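Local coordinates for protein PT26-6P (Thermococcus sp., PDB 2WB7) that is of unknown function but is encoded by a family of mobile extrachromosomal elements found in Euryarchaea, at residues R149-Y152 against D153-N157; G501-E504 against Q505-I508. All coordinates share one frame; numbering follows the deposited sequence.

Interaction 1: R149-Y152 against D153-N157; sequences RELY and DKIWN
Arg149 reaches forward along the short helix 149-157 to the carboxylate of Asp153, four residues on, in an i to i+4 salt bridge. Its CG is anti to the backbone N, beside the carbonyl carbon (chi1 -176°), and the chain then bends at the next bond, which lays it beside Asp153. From CB outward, CG comes first, 3.7 Å from OD2 of Asp153. CD then passes OD1 of the same carboxylate. NE donates to OD1 of Asp153 at 3.1 Å. OD1 is approached on its syn side, somewhat out of the carboxylate plane, and the guanidinium and carboxylate planes stand 67° apart. Beyond NE the group turns to other partners: NH1 bonds to the carbonyl O atoms of Gly317 and Gly501, and NH2 makes a weak, long ion pair with Glu504. With an alanine here, Asp153 would probably lose its charged mate and the carbonyls of Gly317 and Gly501 a shared donor.

The same helix carries a second i to i+4 pair, Tyr152 with Trp156. It is T-shaped: the indole turns its NE1 edge onto one face of the phenol, off-centre, with NE1 3.4 Å from CZ of Tyr152 and the rings at 72°. Asp153 OD1 lies in the phenol plane at the ring edge, 3.6 Å from CD2 of Tyr152, and the hydroxyl is held by Glu378. Leu151 and Ile155 form a looser apolar pair, CG of Leu151 to CD1 of Ile155 at 4.3 Å.

The helix packs on the sheet of the second immunoglobulin-like domain. Tyr152, Ile155 and Trp156 meet strand 253-261, where Lys258 makes a cation-pi contact with Trp156; Ile155 and Trp156 also touch strand 370-379, Arg149 and Tyr152 rest on Met319 of strand 319-331, and Leu151 and Ile155 pack on helix 135-144.

Interaction 2: G501-E504 against Q505-I508; sequences GDLE and QAKI
Asp502 N-caps helix 503-523, its side chain taking the N-H of Gln505, three residues on, in the helical domain. OD1 accepts from Gln505 N at 3.1 Å in a nearly straight bond (164°), with the donor above the carboxylate plane. The side chain leaves with CG anti to the backbone N, beside the carbonyl carbon (chi1 -168°), which carries the carboxylate forward over the first turn; there OD2 of Asp502 lies 3.3 Å from CB of Gln505. The backbone O of Asp502 accepts from Ala506 N at 3.2 Å, so one residue closes the turn twice.

This is the close-packed side. OD2 bonds to His354 and lies near the like charge of Asp352, while the carboxylate of Glu504 comes close to OD1; the positive end of the helix and the histidine probably ease this gathering of acidic groups. Gln505 rests on strand 350-364, and Ala506 is buried against Tyr447 of helix 442-465 and against helix 471-499.

The other side is looser. The N-H of Lys507 meets Glu504 O at 3.0 Å, an i to i+3 bond with the donor well above the carbonyl plane, and bonds only weakly to Leu503 O. The exposed side chain of Lys507 touches Tyr447. Leu503 lies on Asn443 and Tyr447 of helix 442-465, and its CD1 sits 4.1 Å from both Ala506 CB and Lys507 CG.

How the interactions relate
Along the chain, helix 149-157 comes first, in the first immunoglobulin-like domain, and its contact is complete long before residues 501-508 lead into the last helix of the helical domain. Each is a local turn of helix, so neither closes a long loop, and the two stand in series without nesting or crossing. They meet in space all the same, their centres about 15 Å apart. The guanidinium of Arg149 is the bridge from interaction 1 to the start of interaction 2, through a probable hydrogen bond at NH1 and a weak, long ion pair at NH2. Because interaction 1 also packs on the second immunoglobulin-like domain, three domains converge here.

Interaction 1: R149-Y152 against D153-N157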
loop_
_atom_site.group_PDB
_atom_site.type_symbol
_atom_site.label_atom_id
_atom_site.label_comp_id
_atom_site.label_asym_id
_atom_site.label_seq_id
_atom_site.Cartn_x
_atom_site.Cartn_y
_atom_site.Cartn_z
ATOM N N ARG A 149 -2.458 3.714 -19.686
ATOM C CA ARG A 149 -1.116 3.675 -19.164
ATOM C C ARG A 149 -0.776 5.047 -18.571
ATOM O O ARG A 149 0.075 5.166 -17.683
ATOM C CB ARG A 149 -0.152 3.323 -20.292
ATOM C CG ARG A 149 1.277 3.152 -19.840
ATOM C CD ARG A 149 1.414 1.929 -18.941
ATOM N NE ARG A 149 2.718 1.859 -18.301
ATOM C CZ ARG A 149 3.736 1.159 -18.786
ATOM N NH1 ARG A 149 3.585 0.475 -19.915
ATOM N NH2 ARG A 149 4.903 1.139 -18.154
ATOM N N GLU A 150 -1.429 6.087 -19.086
ATOM C CA GLU A 150 -1.166 7.456 -18.647
ATOM C C GLU A 150 -1.560 7.625 -17.190
ATOM O O GLU A 150 -0.734 7.973 -16.346
ATOM C CB GLU A 150 -1.954 8.457 -19.498
ATOM C CG GLU A 150 -1.419 8.658 -20.934
ATOM C CD GLU A 150 -1.343 7.352 -21.763
ATOM O OE1 GLU A 150 -0.204 6.943 -22.129
ATOM O OE2 GLU A 150 -2.413 6.744 -22.048
ATOM N N LEU A 151 -2.840 7.402 -16.908
ATOM C CA LEU A 151 -3.364 7.439 -15.550
ATOM C C LEU A 151 -2.551 6.507 -14.664
ATOM O O LEU A 151 -2.189 6.833 -13.531
ATOM C CB LEU A 151 -4.825 6.987 -15.548
ATOM C CG LEU A 151 -5.436 6.808 -14.159
ATOM C CD1 LEU A 151 -5.369 8.133 -13.432
ATOM C CD2 LEU A 151 -6.867 6.318 -14.240
ATOM N N TYR A 152 -2.270 5.335 -15.207
ATOM C CA TYR A 152 -1.657 4.271 -14.448
ATOM C C TYR A 152 -0.312 4.708 -13.901
ATOM O O TYR A 152 -0.031 4.519 -12.723
ATOM C CB TYR A 152 -1.487 3.041 -15.327
ATOM C CG TYR A 152 -0.684 1.985 -14.645
ATOM C CD1 TYR A 152 -1.310 0.986 -13.904
ATOM C CD2 TYR A 152 0.710 2.002 -14.702
ATOM C CE1 TYR A 152 -0.568 0.019 -13.251
ATOM C CE2 TYR A 152 1.460 1.044 -14.051
ATOM C CZ TYR A 152 0.817 0.063 -13.330
ATOM O OH TYR A 152 1.569 -0.879 -12.687
ATOM N N ASP A 153 0.522 5.286 -14.763
ATOM C CA ASP A 153 1.827 5.784 -14.355
ATOM C C ASP A 153 1.614 6.903 -13.367
ATOM O O ASP A 153 2.329 7.038 -12.382
ATOM C CB ASP A 153 2.582 6.371 -15.549
ATOM C CG ASP A 153 2.886 5.345 -16.628
ATOM O OD1 ASP A 153 3.087 4.154 -16.279
ATOM O OD2 ASP A 153 2.953 5.739 -17.822
ATOM N N LYS A 154 0.615 7.721 -13.657
ATOM C CA LYS A 154 0.353 8.900 -12.865
ATOM C C LYS A 154 0.097 8.514 -11.423
ATOM O O LYS A 154 0.528 9.196 -10.492
ATOM C CB LYS A 154 -0.844 9.642 -13.434
ATOM C CG LYS A 154 -0.919 11.060 -12.984
ATOM C CD LYS A 154 -2.086 11.770 -13.633
ATOM C CE LYS A 154 -2.154 13.215 -13.156
ATOM N NZ LYS A 154 -3.385 13.859 -13.698
ATOM N N ILE A 155 -0.596 7.400 -11.234
ATOM C CA ILE A 155 -0.896 6.928 -9.882
ATOM C C ILE A 155 0.365 6.801 -9.038
ATOM O O ILE A 155 0.401 7.257 -7.901
ATOM C CB ILE A 155 -1.637 5.589 -9.908
ATOM C CG1 ILE A 155 -3.041 5.798 -10.481
ATOM C CG2 ILE A 155 -1.694 5.007 -8.526
ATOM C CD1 ILE A 155 -3.748 4.546 -10.856
ATOM N N TRP A 156 1.404 6.191 -9.602
ATOM C CA TRP A 156 2.615 5.898 -8.841
ATOM C C TRP A 156 3.613 7.038 -8.840
ATOM O O TRP A 156 4.614 6.967 -8.131
ATOM C CB TRP A 156 3.284 4.623 -9.366
ATOM C CG TRP A 156 2.292 3.557 -9.596
ATOM C CD1 TRP A 156 1.909 3.023 -10.794
ATOM C CD2 TRP A 156 1.493 2.917 -8.598
ATOM N NE1 TRP A 156 0.928 2.081 -10.598
ATOM C CE2 TRP A 156 0.657 1.997 -9.257
ATOM C CE3 TRP A 156 1.407 3.032 -7.208
ATOM C CZ2 TRP A 156 -0.247 1.199 -8.576
ATOM C CZ3 TRP A 156 0.503 2.245 -6.536
ATOM C CH2 TRP A 156 -0.314 1.340 -7.219
ATOM N N ASN A 157 3.356 8.083 -9.622
ATOM C CA ASN A 157 4.338 9.160 -9.750
ATOM C C ASN A 157 3.904 10.509 -9.164
ATOM O O ASN A 157 4.713 11.415 -9.017
ATOM C CB ASN A 157 4.797 9.303 -11.195
ATOM C CG ASN A 157 5.435 8.025 -11.722
ATOM O OD1 ASN A 157 5.088 7.540 -12.811
ATOM N ND2 ASN A 157 6.344 7.441 -10.932
#

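Interaction 2: G501-E504 against Q505-I508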
loop_
_atom_site.group_PDB
_atom_site.type_symbol
_atom_site.label_atom_id
_atom_site.label_comp_id
_atom_site.label_asym_id
_atom_site.label_seq_id
_atom_site.Cartn_x
_atom_site.Cartn_y
_atom_site.Cartn_z
ATOM N N GLY A 501 8.401 -2.259 -22.917
ATOM C CA GLY A 501 7.687 -1.207 -22.216
ATOM C C GLY A 501 7.059 -1.588 -20.893
ATOM O O GLY A 501 6.149 -0.909 -20.421
ATOM N N ASP A 502 7.538 -2.655 -20.272
ATOM C CA ASP A 502 7.097 -2.967 -18.931
ATOM C C ASP A 502 8.278 -3.259 -18.046
ATOM O O ASP A 502 8.505 -4.395 -17.651
ATOM C CB ASP A 502 6.152 -4.157 -18.939
ATOM C CG ASP A 502 5.441 -4.337 -17.618
ATOM O OD1 ASP A 502 5.808 -3.624 -16.662
ATOM O OD2 ASP A 502 4.526 -5.196 -17.538
ATOM N N LEU A 503 9.030 -2.222 -17.723
ATOM C CA LEU A 503 10.225 -2.389 -16.920
ATOM C C LEU A 503 9.896 -2.710 -15.461
ATOM O O LEU A 503 10.696 -3.339 -14.755
ATOM C CB LEU A 503 11.081 -1.135 -17.029
ATOM C CG LEU A 503 12.355 -1.106 -16.197
ATOM C CD1 LEU A 503 13.229 -2.392 -16.366
ATOM C CD2 LEU A 503 13.129 0.184 -16.539
ATOM N N GLU A 504 8.721 -2.289 -15.001
ATOM C CA GLU A 504 8.332 -2.570 -13.623
ATOM C C GLU A 504 8.205 -4.062 -13.424
ATOM O O GLU A 504 8.857 -4.631 -12.553
ATOM C CB GLU A 504 7.018 -1.898 -13.261
ATOM C CG GLU A 504 6.999 -0.382 -13.483
ATOM C CD GLU A 504 6.428 0.037 -14.861
ATOM O OE1 GLU A 504 6.314 -0.831 -15.772
ATOM O OE2 GLU A 504 6.104 1.245 -15.032
ATOM N N GLN A 505 7.354 -4.704 -14.225
ATOM C CA GLN A 505 7.179 -6.150 -14.092
ATOM C C GLN A 505 8.479 -6.913 -14.393
ATOM O O GLN A 505 8.734 -7.980 -13.826
ATOM C CB GLN A 505 6.005 -6.665 -14.930
ATOM C CG GLN A 505 5.593 -8.080 -14.538
ATOM C CD GLN A 505 4.234 -8.481 -15.069
ATOM O OE1 GLN A 505 3.192 -7.957 -14.644
ATOM N NE2 GLN A 505 4.230 -9.438 -15.995
ATOM N N ALA A 506 9.307 -6.333 -15.262
ATOM C CA ALA A 506 10.631 -6.857 -15.566
ATOM C C ALA A 506 11.486 -6.950 -14.311
ATOM O O ALA A 506 12.260 -7.890 -14.140
ATOM C CB ALA A 506 11.299 -5.986 -16.583
ATOM N N LYS A 507 11.367 -5.964 -13.435
ATOM C CA LYS A 507 12.209 -5.936 -12.248
ATOM C C LYS A 507 11.785 -6.998 -11.248
ATOM O O LYS A 507 12.590 -7.526 -10.481
ATOM C CB LYS A 507 12.196 -4.550 -11.612
ATOM C CG LYS A 507 12.867 -3.482 -12.455
ATOM C CD LYS A 507 12.729 -2.107 -11.791
ATOM C CE LYS A 507 13.979 -1.256 -12.016
ATOM N NZ LYS A 507 13.850 0.076 -11.353
ATOM N N ILE A 508 10.505 -7.323 -11.261
ATOM C CA ILE A 508 10.040 -8.422 -10.433
ATOM C C ILE A 508 10.638 -9.752 -10.926
ATOM O O ILE A 508 11.269 -10.507 -10.159
ATOM C CB ILE A 508 8.511 -8.506 -10.418
ATOM C CG1 ILE A 508 7.924 -7.318 -9.635
ATOM C CG2 ILE A 508 8.091 -9.815 -9.820
ATOM C CD1 ILE A 508 6.488 -7.000 -9.954
#